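Local coordinates for cytochrome c family protein (Geobacter sulfurreducens, PDB 3OUQ) that probably carries electrons along a chain of covalently bound haems, as the N-terminal hexahaem part of a dodecahaem cytochrome c linked to iron reduction, at residues Ala71-Cys76 and Lys111-His116; Asn12-Ile17 and Cys79-Ala84. All coordinates share one frame; numbering follows the deposited sequence.

Contact 1 (Ala71-Cys76 and Lys111-His116). With HEC (heme c), chain E.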
ATOM      1  N   ALA A  71      -9.244   1.148   6.407  1.00 41.79           N
ATOM      2  CA  ALA A  71      -8.483   0.339   7.347  1.00 43.26           C
ATOM      3  C   ALA A  71      -9.086  -1.050   7.554  1.00 45.38           C
ATOM      4  O   ALA A  71      -9.133  -1.557   8.678  1.00 47.18           O
ATOM      5  CB  ALA A  71      -8.380   1.061   8.669  1.00 41.39           C
ATOM      6  N   ASP A  72      -9.541  -1.666   6.469  1.00 46.66           N
ATOM      7  CA  ASP A  72     -10.131  -2.998   6.536  1.00 48.77           C
ATOM      8  C   ASP A  72      -9.533  -3.894   5.465  1.00 48.12           C
ATOM      9  O   ASP A  72      -9.763  -3.694   4.276  1.00 47.18           O
ATOM     10  CB  ASP A  72     -11.652  -2.928   6.353  1.00 52.07           C
ATOM     11  CG  ASP A  72     -12.393  -2.716   7.663  1.00 55.51           C
ATOM     12  OD1 ASP A  72     -11.827  -2.067   8.570  1.00 57.75           O
ATOM     13  OD2 ASP A  72     -13.548  -3.191   7.780  1.00 56.90           O
ATOM     14  N   ASP A  73      -8.758  -4.882   5.894  1.00 47.68           N
ATOM     15  CA  ASP A  73      -8.143  -5.803   4.963  1.00 46.97           C
ATOM     16  C   ASP A  73      -9.173  -6.376   3.991  1.00 46.17           C
ATOM     17  O   ASP A  73      -8.836  -6.730   2.863  1.00 46.37           O
ATOM     18  CB  ASP A  73      -7.451  -6.939   5.718  1.00 48.41           C
ATOM     19  CG  ASP A  73      -6.240  -6.469   6.496  1.00 50.10           C
ATOM     20  OD1 ASP A  73      -5.543  -5.552   6.010  1.00 51.27           O
ATOM     21  OD2 ASP A  73      -5.973  -7.030   7.583  1.00 51.43           O
ATOM     22  N   SER A  74     -10.427  -6.460   4.427  1.00 45.00           N
ATOM     23  CA  SER A  74     -11.493  -6.996   3.578  1.00 44.72           C
ATOM     24  C   SER A  74     -12.132  -5.928   2.704  1.00 43.85           C
ATOM     25  O   SER A  74     -12.968  -6.230   1.859  1.00 43.97           O
ATOM     26  CB  SER A  74     -12.585  -7.659   4.427  1.00 45.43           C
ATOM     27  OG  SER A  74     -13.095  -6.769   5.406  1.00 46.57           O
ATOM     28  N   GLN A  75     -11.732  -4.680   2.900  1.00 43.22           N
ATOM     29  CA  GLN A  75     -12.289  -3.589   2.121  1.00 43.16           C
ATOM     30  C   GLN A  75     -11.323  -2.980   1.116  1.00 42.64           C
ATOM     31  O   GLN A  75     -11.659  -2.004   0.453  1.00 44.59           O
ATOM     32  CB  GLN A  75     -12.817  -2.498   3.053  1.00 43.44           C
ATOM     33  CG  GLN A  75     -14.025  -2.914   3.866  1.00 44.12           C
ATOM     34  CD  GLN A  75     -15.224  -3.225   2.994  1.00 45.83           C
ATOM     35  OE1 GLN A  75     -16.347  -2.843   3.311  1.00 48.07           O
ATOM     36  NE2 GLN A  75     -14.995  -3.929   1.894  1.00 47.84           N
ATOM     37  N   CYS A  76     -10.128  -3.541   0.995  1.00 40.53           N
ATOM     38  CA  CYS A  76      -9.171  -3.000   0.046  1.00 38.43           C
ATOM     39  C   CYS A  76      -9.693  -3.263  -1.348  1.00 37.58           C
ATOM     40  O   CYS A  76      -9.604  -2.409  -2.225  1.00 37.91           O
ATOM     41  CB  CYS A  76      -7.807  -3.662   0.210  1.00 38.00           C
ATOM     42  SG  CYS A  76      -7.098  -3.478   1.870  1.00 38.30           S
ATOM     43  N   LYS A 111      -4.131 -11.029   4.791  1.00 37.40           N
ATOM     44  CA  LYS A 111      -3.924  -9.737   5.447  1.00 37.28           C
ATOM     45  C   LYS A 111      -3.187  -8.764   4.531  1.00 36.57           C
ATOM     46  O   LYS A 111      -2.498  -9.191   3.612  1.00 36.33           O
ATOM     47  CB  LYS A 111      -3.128  -9.927   6.738  1.00 39.46           C
ATOM     48  CG  LYS A 111      -3.811 -10.802   7.785  1.00 41.38           C
ATOM     49  CD  LYS A 111      -2.913 -10.959   9.012  1.00 43.57           C
ATOM     50  CE  LYS A 111      -3.591 -11.753  10.116  1.00 44.48           C
ATOM     51  NZ  LYS A 111      -2.691 -11.907  11.293  1.00 45.60           N
ATOM     52  N   CYS A 112      -3.335  -7.462   4.772  1.00 34.88           N
ATOM     53  CA  CYS A 112      -2.668  -6.458   3.943  1.00 33.36           C
ATOM     54  C   CYS A 112      -2.067  -5.355   4.783  1.00 33.92           C
ATOM     55  O   CYS A 112      -0.951  -4.907   4.525  1.00 35.24           O
ATOM     56  CB  CYS A 112      -3.640  -5.795   2.967  1.00 33.30           C
ATOM     57  SG  CYS A 112      -4.677  -6.904   1.971  1.00 32.20           S
ATOM     58  N   ARG A 113      -2.816  -4.897   5.777  1.00 33.27           N
ATOM     59  CA  ARG A 113      -2.337  -3.821   6.620  1.00 34.43           C
ATOM     60  C   ARG A 113      -1.148  -4.229   7.483  1.00 36.07           C
ATOM     61  O   ARG A 113      -0.457  -3.364   8.030  1.00 35.73           O
ATOM     62  CB  ARG A 113      -3.475  -3.287   7.488  1.00 35.10           C
ATOM     63  CG  ARG A 113      -4.573  -2.611   6.684  1.00 34.71           C
ATOM     64  CD  ARG A 113      -5.658  -2.039   7.566  1.00 33.40           C
ATOM     65  NE  ARG A 113      -5.124  -1.051   8.496  1.00 35.84           N
ATOM     66  CZ  ARG A 113      -5.201  -1.161   9.818  1.00 37.32           C
ATOM     67  NH1 ARG A 113      -5.792  -2.221  10.366  1.00 37.73           N
ATOM     68  NH2 ARG A 113      -4.691  -0.209  10.591  1.00 37.94           N
ATOM     69  N   THR A 114      -0.903  -5.538   7.586  1.00 35.51           N
ATOM     70  CA  THR A 114       0.220  -6.057   8.370  1.00 36.55           C
ATOM     71  C   THR A 114       1.498  -5.369   7.918  1.00 36.48           C
ATOM     72  O   THR A 114       2.400  -5.102   8.717  1.00 34.78           O
ATOM     73  CB  THR A 114       0.459  -7.570   8.162  1.00 37.25           C
ATOM     74  OG1 THR A 114      -0.780  -8.284   8.167  1.00 37.68           O
ATOM     75  CG2 THR A 114       1.322  -8.100   9.281  1.00 37.01           C
ATOM     76  N   CYS A 115       1.573  -5.094   6.622  1.00 37.20           N
ATOM     77  CA  CYS A 115       2.739  -4.438   6.071  1.00 39.51           C
ATOM     78  C   CYS A 115       2.418  -2.991   5.762  1.00 40.54           C
ATOM     79  O   CYS A 115       3.047  -2.072   6.280  1.00 40.37           O
ATOM     80  CB  CYS A 115       3.188  -5.140   4.789  1.00 39.37           C
ATOM     81  SG  CYS A 115       3.489  -6.926   4.956  1.00 39.90           S
ATOM     82  N   HIS A 116       1.414  -2.796   4.919  1.00 41.82           N
ATOM     83  CA  HIS A 116       1.021  -1.465   4.496  1.00 41.96           C
ATOM     84  C   HIS A 116       0.665  -0.462   5.591  1.00 42.59           C
ATOM     85  O   HIS A 116       0.747   0.745   5.368  1.00 42.84           O
ATOM     86  CB  HIS A 116      -0.094  -1.603   3.470  1.00 40.39           C
ATOM     87  CG  HIS A 116       0.370  -2.230   2.195  1.00 40.18           C
ATOM     88  ND1 HIS A 116       1.200  -1.606   1.294  1.00 40.20           N
ATOM     89  CD2 HIS A 116       0.177  -3.481   1.708  1.00 41.01           C
ATOM     90  CE1 HIS A 116       1.478  -2.477   0.319  1.00 39.49           C
ATOM     91  NE2 HIS A 116       0.879  -3.631   0.524  1.00 40.59           N
TER
HETATM   92 FE   HEC E 604       1.203  -5.071  -0.796  1.00 44.36          FE
HETATM   93  CHA HEC E 604       2.978  -3.069  -2.980  1.00 43.03           C
HETATM   94  CHB HEC E 604      -1.729  -3.720  -1.984  1.00 42.11           C
HETATM   95  CHC HEC E 604      -0.541  -7.217   1.194  1.00 43.08           C
HETATM   96  CHD HEC E 604       4.065  -5.716   0.880  1.00 43.84           C
HETATM   97  NA  HEC E 604       0.743  -3.675  -2.147  1.00 43.02           N
HETATM   98  C1A HEC E 604       1.597  -2.990  -2.999  1.00 42.51           C
HETATM   99  C2A HEC E 604       0.870  -1.990  -3.759  1.00 41.23           C
HETATM  100  C3A HEC E 604      -0.452  -2.099  -3.450  1.00 40.91           C
HETATM  101  C4A HEC E 604      -0.531  -3.160  -2.445  1.00 42.06           C
HETATM  102  CMA HEC E 604      -1.609  -1.358  -4.111  1.00 37.09           C
HETATM  103  CAA HEC E 604       1.517  -0.988  -4.691  1.00 38.99           C
HETATM  104  CBA HEC E 604       1.712   0.351  -4.030  1.00 39.05           C
HETATM  105  CGA HEC E 604       2.286   1.375  -4.985  1.00 41.29           C
HETATM  106  O1A HEC E 604       2.368   2.564  -4.615  1.00 42.16           O
HETATM  107  O2A HEC E 604       2.661   0.990  -6.114  1.00 42.92           O
HETATM  108  NB  HEC E 604      -0.707  -5.458  -0.520  1.00 42.11           N
HETATM  109  C1B HEC E 604      -1.802  -4.827  -1.133  1.00 42.27           C
HETATM  110  C2B HEC E 604      -3.033  -5.502  -0.793  1.00 41.69           C
HETATM  111  C3B HEC E 604      -2.708  -6.538   0.044  1.00 41.13           C
HETATM  112  C4B HEC E 604      -1.265  -6.467   0.258  1.00 41.75           C
HETATM  113  CMB HEC E 604      -4.403  -5.113  -1.287  1.00 39.25           C
HETATM  114  CAB HEC E 604      -3.659  -7.579   0.642  1.00 38.30           C
HETATM  115  CBB HEC E 604      -4.285  -8.555  -0.336  1.00 36.26           C
HETATM  116  NC  HEC E 604       1.674  -6.209   0.737  1.00 42.96           N
HETATM  117  C1C HEC E 604       0.848  -7.067   1.447  1.00 42.30           C
HETATM  118  C2C HEC E 604       1.598  -7.711   2.515  1.00 39.37           C
HETATM  119  C3C HEC E 604       2.856  -7.239   2.460  1.00 40.19           C
HETATM  120  C4C HEC E 604       2.902  -6.315   1.350  1.00 41.87           C
HETATM  121  CMC HEC E 604       1.086  -8.734   3.495  1.00 38.82           C
HETATM  122  CAC HEC E 604       4.029  -7.602   3.377  1.00 40.32           C
HETATM  123  CBC HEC E 604       4.312  -9.095   3.543  1.00 39.13           C
HETATM  124  ND  HEC E 604       3.115  -4.572  -1.069  1.00 43.88           N
HETATM  125  C1D HEC E 604       4.186  -4.973  -0.299  1.00 44.10           C
HETATM  126  C2D HEC E 604       5.447  -4.511  -0.871  1.00 45.14           C
HETATM  127  C3D HEC E 604       5.130  -3.694  -1.899  1.00 46.33           C
HETATM  128  C4D HEC E 604       3.695  -3.768  -2.048  1.00 44.69           C
HETATM  129  CMD HEC E 604       6.859  -4.966  -0.518  1.00 43.62           C
HETATM  130  CAD HEC E 604       6.032  -2.709  -2.616  1.00 49.90           C
HETATM  131  CBD HEC E 604       6.225  -1.544  -1.675  1.00 57.70           C
HETATM  132  CGD HEC E 604       6.455  -0.242  -2.406  1.00 62.86           C
HETATM  133  O1D HEC E 604       5.563   0.146  -3.205  1.00 63.76           O
HETATM  134  O2D HEC E 604       7.521   0.389  -2.178  1.00 64.08           O

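Contact 2 (Asn12-Ile17 and Cys79-Ala84). With HEC (heme c), chain D.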
ATOM      1  N   ASN A  12       3.639   0.419  -8.659  1.00 45.16           N
ATOM      2  CA  ASN A  12       3.640  -1.036  -8.757  1.00 45.85           C
ATOM      3  C   ASN A  12       2.281  -1.694  -8.881  1.00 45.57           C
ATOM      4  O   ASN A  12       2.164  -2.908  -8.721  1.00 45.64           O
ATOM      5  CB  ASN A  12       4.347  -1.621  -7.539  1.00 49.18           C
ATOM      6  CG  ASN A  12       5.658  -0.934  -7.251  1.00 51.27           C
ATOM      7  OD1 ASN A  12       6.522  -0.849  -8.119  1.00 54.37           O
ATOM      8  ND2 ASN A  12       5.814  -0.436  -6.027  1.00 51.89           N
ATOM      9  N   ALA A  13       1.248  -0.918  -9.164  1.00 44.59           N
ATOM     10  CA  ALA A  13      -0.069  -1.520  -9.267  1.00 43.69           C
ATOM     11  C   ALA A  13      -0.983  -0.716 -10.157  1.00 42.70           C
ATOM     12  O   ALA A  13      -0.665   0.414 -10.523  1.00 43.39           O
ATOM     13  CB  ALA A  13      -0.687  -1.653  -7.877  1.00 44.29           C
ATOM     14  N   ALA A  14      -2.117  -1.311 -10.505  1.00 40.69           N
ATOM     15  CA  ALA A  14      -3.099  -0.640 -11.328  1.00 39.57           C
ATOM     16  C   ALA A  14      -3.523   0.592 -10.548  1.00 39.14           C
ATOM     17  O   ALA A  14      -3.328   0.657  -9.335  1.00 39.63           O
ATOM     18  CB  ALA A  14      -4.274  -1.539 -11.554  1.00 39.96           C
ATOM     19  N   PRO A  15      -4.085   1.597 -11.229  1.00 38.02           N
ATOM     20  CA  PRO A  15      -4.499   2.792 -10.492  1.00 37.49           C
ATOM     21  C   PRO A  15      -5.849   2.586  -9.817  1.00 37.44           C
ATOM     22  O   PRO A  15      -6.625   1.711 -10.205  1.00 38.16           O
ATOM     23  CB  PRO A  15      -4.563   3.857 -11.579  1.00 36.33           C
ATOM     24  CG  PRO A  15      -5.080   3.074 -12.744  1.00 38.45           C
ATOM     25  CD  PRO A  15      -4.252   1.787 -12.679  1.00 37.55           C
ATOM     26  N   VAL A  16      -6.105   3.372  -8.783  1.00 36.62           N
ATOM     27  CA  VAL A  16      -7.369   3.312  -8.089  1.00 36.75           C
ATOM     28  C   VAL A  16      -8.146   4.372  -8.829  1.00 39.46           C
ATOM     29  O   VAL A  16      -7.633   5.469  -9.054  1.00 40.43           O
ATOM     30  CB  VAL A  16      -7.237   3.738  -6.634  1.00 36.60           C
ATOM     31  CG1 VAL A  16      -8.599   3.673  -5.945  1.00 34.61           C
ATOM     32  CG2 VAL A  16      -6.224   2.862  -5.942  1.00 36.54           C
ATOM     33  N   ILE A  17      -9.371   4.051  -9.220  1.00 40.55           N
ATOM     34  CA  ILE A  17     -10.182   4.996  -9.962  1.00 41.82           C
ATOM     35  C   ILE A  17     -11.291   5.613  -9.143  1.00 43.13           C
ATOM     36  O   ILE A  17     -12.196   4.916  -8.696  1.00 45.57           O
ATOM     37  CB  ILE A  17     -10.812   4.320 -11.176  1.00 41.67           C
ATOM     38  CG1 ILE A  17      -9.721   3.914 -12.162  1.00 41.57           C
ATOM     39  CG2 ILE A  17     -11.808   5.256 -11.832  1.00 41.57           C
ATOM     40  CD1 ILE A  17     -10.247   3.146 -13.344  1.00 42.56           C
ATOM     41  N   CYS A  79     -11.607  -0.689  -3.531  1.00 38.38           N
ATOM     42  CA  CYS A  79     -10.954   0.355  -4.317  1.00 38.77           C
ATOM     43  C   CYS A  79      -9.874  -0.230  -5.236  1.00 41.18           C
ATOM     44  O   CYS A  79      -9.873   0.028  -6.444  1.00 42.57           O
ATOM     45  CB  CYS A  79     -10.331   1.406  -3.404  1.00 35.40           C
ATOM     46  SG  CYS A  79     -11.534   2.435  -2.512  1.00 37.88           S
ATOM     47  N   HIS A  80      -8.965  -1.017  -4.662  1.00 41.64           N
ATOM     48  CA  HIS A  80      -7.884  -1.648  -5.414  1.00 42.62           C
ATOM     49  C   HIS A  80      -8.360  -2.949  -6.055  1.00 45.38           C
ATOM     50  O   HIS A  80      -9.042  -3.742  -5.413  1.00 46.71           O
ATOM     51  CB  HIS A  80      -6.721  -1.935  -4.473  1.00 40.86           C
ATOM     52  CG  HIS A  80      -6.135  -0.707  -3.857  1.00 38.92           C
ATOM     53  ND1 HIS A  80      -5.173   0.073  -4.457  1.00 37.39           N
ATOM     54  CD2 HIS A  80      -6.415  -0.098  -2.680  1.00 38.40           C
ATOM     55  CE1 HIS A  80      -4.908   1.100  -3.642  1.00 35.51           C
ATOM     56  NE2 HIS A  80      -5.639   1.036  -2.551  1.00 38.62           N
ATOM     57  N   SER A  81      -8.002  -3.174  -7.318  1.00 48.13           N
ATOM     58  CA  SER A  81      -8.411  -4.392  -8.018  1.00 51.67           C
ATOM     59  C   SER A  81      -7.753  -5.609  -7.379  1.00 53.88           C
ATOM     60  O   SER A  81      -8.421  -6.586  -7.029  1.00 55.00           O
ATOM     61  CB  SER A  81      -8.026  -4.317  -9.499  1.00 52.94           C
ATOM     62  OG  SER A  81      -6.618  -4.305  -9.672  1.00 52.32           O
ATOM     63  N   GLY A  82      -6.436  -5.543  -7.230  1.00 55.22           N
ATOM     64  CA  GLY A  82      -5.706  -6.637  -6.618  1.00 56.54           C
ATOM     65  C   GLY A  82      -4.642  -6.127  -5.664  1.00 56.91           C
ATOM     66  O   GLY A  82      -4.824  -5.107  -5.003  1.00 57.56           O
ATOM     67  N   SER A  83      -3.529  -6.848  -5.587  1.00 58.08           N
ATOM     68  CA  SER A  83      -2.416  -6.467  -4.720  1.00 57.73           C
ATOM     69  C   SER A  83      -1.484  -5.590  -5.536  1.00 57.11           C
ATOM     70  O   SER A  83      -1.485  -4.369  -5.409  1.00 57.99           O
ATOM     71  CB  SER A  83      -1.649  -7.705  -4.257  1.00 57.16           C
ATOM     72  OG  SER A  83      -2.505  -8.638  -3.623  1.00 60.31           O
ATOM     73  N   ALA A  84      -0.699  -6.235  -6.388  1.00 56.15           N
ATOM     74  CA  ALA A  84       0.250  -5.547  -7.246  1.00 53.83           C
ATOM     75  C   ALA A  84       0.933  -6.567  -8.150  1.00 52.36           C
ATOM     76  O   ALA A  84       0.608  -7.757  -8.122  1.00 53.58           O
ATOM     77  CB  ALA A  84       1.292  -4.827  -6.393  1.00 53.43           C
TER
HETATM   78 FE   HEC D 603      -5.298   2.167  -0.969  1.00 41.29          FE
HETATM   79  CHA HEC D 603      -2.900   4.160  -2.412  1.00 41.73           C
HETATM   80  CHB HEC D 603      -2.939  -0.148  -0.263  1.00 41.77           C
HETATM   81  CHC HEC D 603      -7.588   0.440   0.821  1.00 41.16           C
HETATM   82  CHD HEC D 603      -7.732   4.267  -2.109  1.00 40.72           C
HETATM   83  NA  HEC D 603      -3.353   2.023  -1.307  1.00 41.72           N
HETATM   84  C1A HEC D 603      -2.485   3.005  -1.774  1.00 41.62           C
HETATM   85  C2A HEC D 603      -1.109   2.573  -1.700  1.00 41.27           C
HETATM   86  C3A HEC D 603      -1.149   1.290  -1.256  1.00 42.11           C
HETATM   87  C4A HEC D 603      -2.538   0.947  -1.026  1.00 42.02           C
HETATM   88  CMA HEC D 603       0.056   0.416  -0.938  1.00 41.46           C
HETATM   89  CAA HEC D 603       0.145   3.391  -1.980  1.00 38.72           C
HETATM   90  CBA HEC D 603       0.538   4.322  -0.837  1.00 39.44           C
HETATM   91  CGA HEC D 603       0.761   3.587   0.471  1.00 38.46           C
HETATM   92  O1A HEC D 603       1.657   2.726   0.524  1.00 40.93           O
HETATM   93  O2A HEC D 603       0.038   3.862   1.448  1.00 37.10           O
HETATM   94  NB  HEC D 603      -5.235   0.570   0.171  1.00 40.21           N
HETATM   95  C1B HEC D 603      -4.183  -0.295   0.350  1.00 39.84           C
HETATM   96  C2B HEC D 603      -4.527  -1.358   1.256  1.00 38.08           C
HETATM   97  C3B HEC D 603      -5.794  -1.133   1.612  1.00 37.54           C
HETATM   98  C4B HEC D 603      -6.246   0.030   0.906  1.00 39.45           C
HETATM   99  CMB HEC D 603      -3.641  -2.537   1.668  1.00 37.87           C
HETATM  100  CAB HEC D 603      -6.617  -1.931   2.582  1.00 36.50           C
HETATM  101  CBB HEC D 603      -6.317  -1.772   4.046  1.00 37.57           C
HETATM  102  NC  HEC D 603      -7.264   2.325  -0.689  1.00 40.26           N
HETATM  103  C1C HEC D 603      -8.075   1.506   0.064  1.00 40.01           C
HETATM  104  C2C HEC D 603      -9.455   1.952   0.027  1.00 39.24           C
HETATM  105  C3C HEC D 603      -9.503   2.987  -0.843  1.00 39.65           C
HETATM  106  C4C HEC D 603      -8.129   3.260  -1.235  1.00 40.39           C
HETATM  107  CMC HEC D 603     -10.630   1.470   0.880  1.00 36.40           C
HETATM  108  CAC HEC D 603     -10.786   3.631  -1.389  1.00 38.03           C
HETATM  109  CBC HEC D 603     -11.610   4.380  -0.355  1.00 34.13           C
HETATM  110  ND  HEC D 603      -5.307   3.782  -2.129  1.00 41.74           N
HETATM  111  C1D HEC D 603      -6.420   4.490  -2.550  1.00 41.45           C
HETATM  112  C2D HEC D 603      -6.021   5.642  -3.333  1.00 42.04           C
HETATM  113  C3D HEC D 603      -4.644   5.666  -3.344  1.00 41.90           C
HETATM  114  C4D HEC D 603      -4.227   4.490  -2.628  1.00 41.17           C
HETATM  115  CMD HEC D 603      -6.957   6.659  -3.986  1.00 40.16           C
HETATM  116  CAD HEC D 603      -3.729   6.787  -3.854  1.00 41.89           C
HETATM  117  CBD HEC D 603      -3.909   8.048  -3.030  1.00 43.93           C
HETATM  118  CGD HEC D 603      -3.030   9.192  -3.499  1.00 45.74           C
HETATM  119  O1D HEC D 603      -3.212  10.324  -3.007  1.00 47.96           O
HETATM  120  O2D HEC D 603      -2.152   8.963  -4.355  1.00 48.04           O
HETATM  121  O   HOH W   1      -7.269  -0.398  -8.621  1.00 43.82           O

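Contact 1 (Ala71-Cys76 and Lys111-His116)
D73 meets the start of helix 113-116 through one carboxylate oxygen. D73 OD1 accepts a hydrogen bond from R113 N at 2.8 Å, nearly straight, with an N-H...O angle of 162°. The N-H arrives on the syn side, 25° out of the carboxylate plane. The backbone N of C112, the N-cap residue, adds a weak bond to the same oxygen. D73 CG stands anti to its own carbonyl carbon (chi1 -68°), which carries the carboxylate across to these amides. A negative group here would be expected to favour the helix start.

The side chain of R113 crosses that of D73 at about a right angle. Its CB and CG lie beside D73 OD1, with CG at 3.2 Å. CD then passes over the backbone of A71, 3.6 Å from A71 C. The chain bends at chi3, and NE comes to lie by A71 CA and CB. The guanidinium receives A71 CB over one face, offset toward the rim, with CZ 4.0 Å from that methyl. NH1 is the group's nearest approach to A71 O, at 3.8 Å. D73 does not touch the charged end; R113 NE forms a salt bridge with E53.

Deeper in, C76 SG packs 4.2 Å from C112 SG. Both sulfurs are spent on thioethers, but to different haems. C76 CB also rests against methyl CMB of the haem held by C112. C112 SG and C115 SG bond to CAB and CAC of that haem. H116 NE2 binds its iron at 2.0 Å, with H101 as the second axial ligand. C112 to H116 thus form a complete CXXCH haem c attachment site with bis-histidine iron, as in the cytochrome c7 family.

Contact 2 (Asn12-Ile17 and Cys79-Ala84)
V16 and C79 make the main apolar contact. V16 CG1 stands anti to the backbone N (chi1 179°), which places it 3.8 Å from C79 CB. The other branch, CG2, turns to the haem and lies 3.8 Å from C1D, on the side of the ring where H80 binds. V16 CB faces the haem methyl CMD. With both branches of V16 cut back to an alanine, C79 CB and the D pyrrole would probably lose their cover and a gap would be likely to open between strand and haem. Further along, A13 CB meets A84 CB at 4.0 Å.

The covalent and metal bonds belong to the end of a CXXCH motif, C76 to H80, in a cytochrome c7-type fold. C79 SG is joined to CAC of the haem. H80 NE2 binds the iron at 2.0 Å, and M49 SD is the other axial ligand, so this haem has His-Met coordination.

No direct hydrogen bond joins the two segments, but a water does so indirectly. It donates to P15 O at 2.7 Å and accepts from S81 N at 3.2 Å, with a weak third bond to C79 O. V16 is tied by its backbone to F8 of the neighbouring strand 5-8.

How the contacts relate
The two contacts lie about 13 Å apart, centre to centre, each about 9 Å from the centre of the chain. Their segments alternate in sequence: 12-17, 71-76, 79-84, 111-116. Segments 71-76 and 79-84 share one loop between helix 49-53 and strand 87-89. They also share one CXXCH motif, with C76 in contact 1 and C79 and H80 in contact 2. Contact 1 joins the two cytochrome c7-like parts of the fragment. Contact 2 ties the loop to strand 16-19. N12 N also bonds a propionate of the haem anchored in contact 1. Two neighbouring haems are thus bound through these contacts, which is consistent with electron passage from one haem to the next.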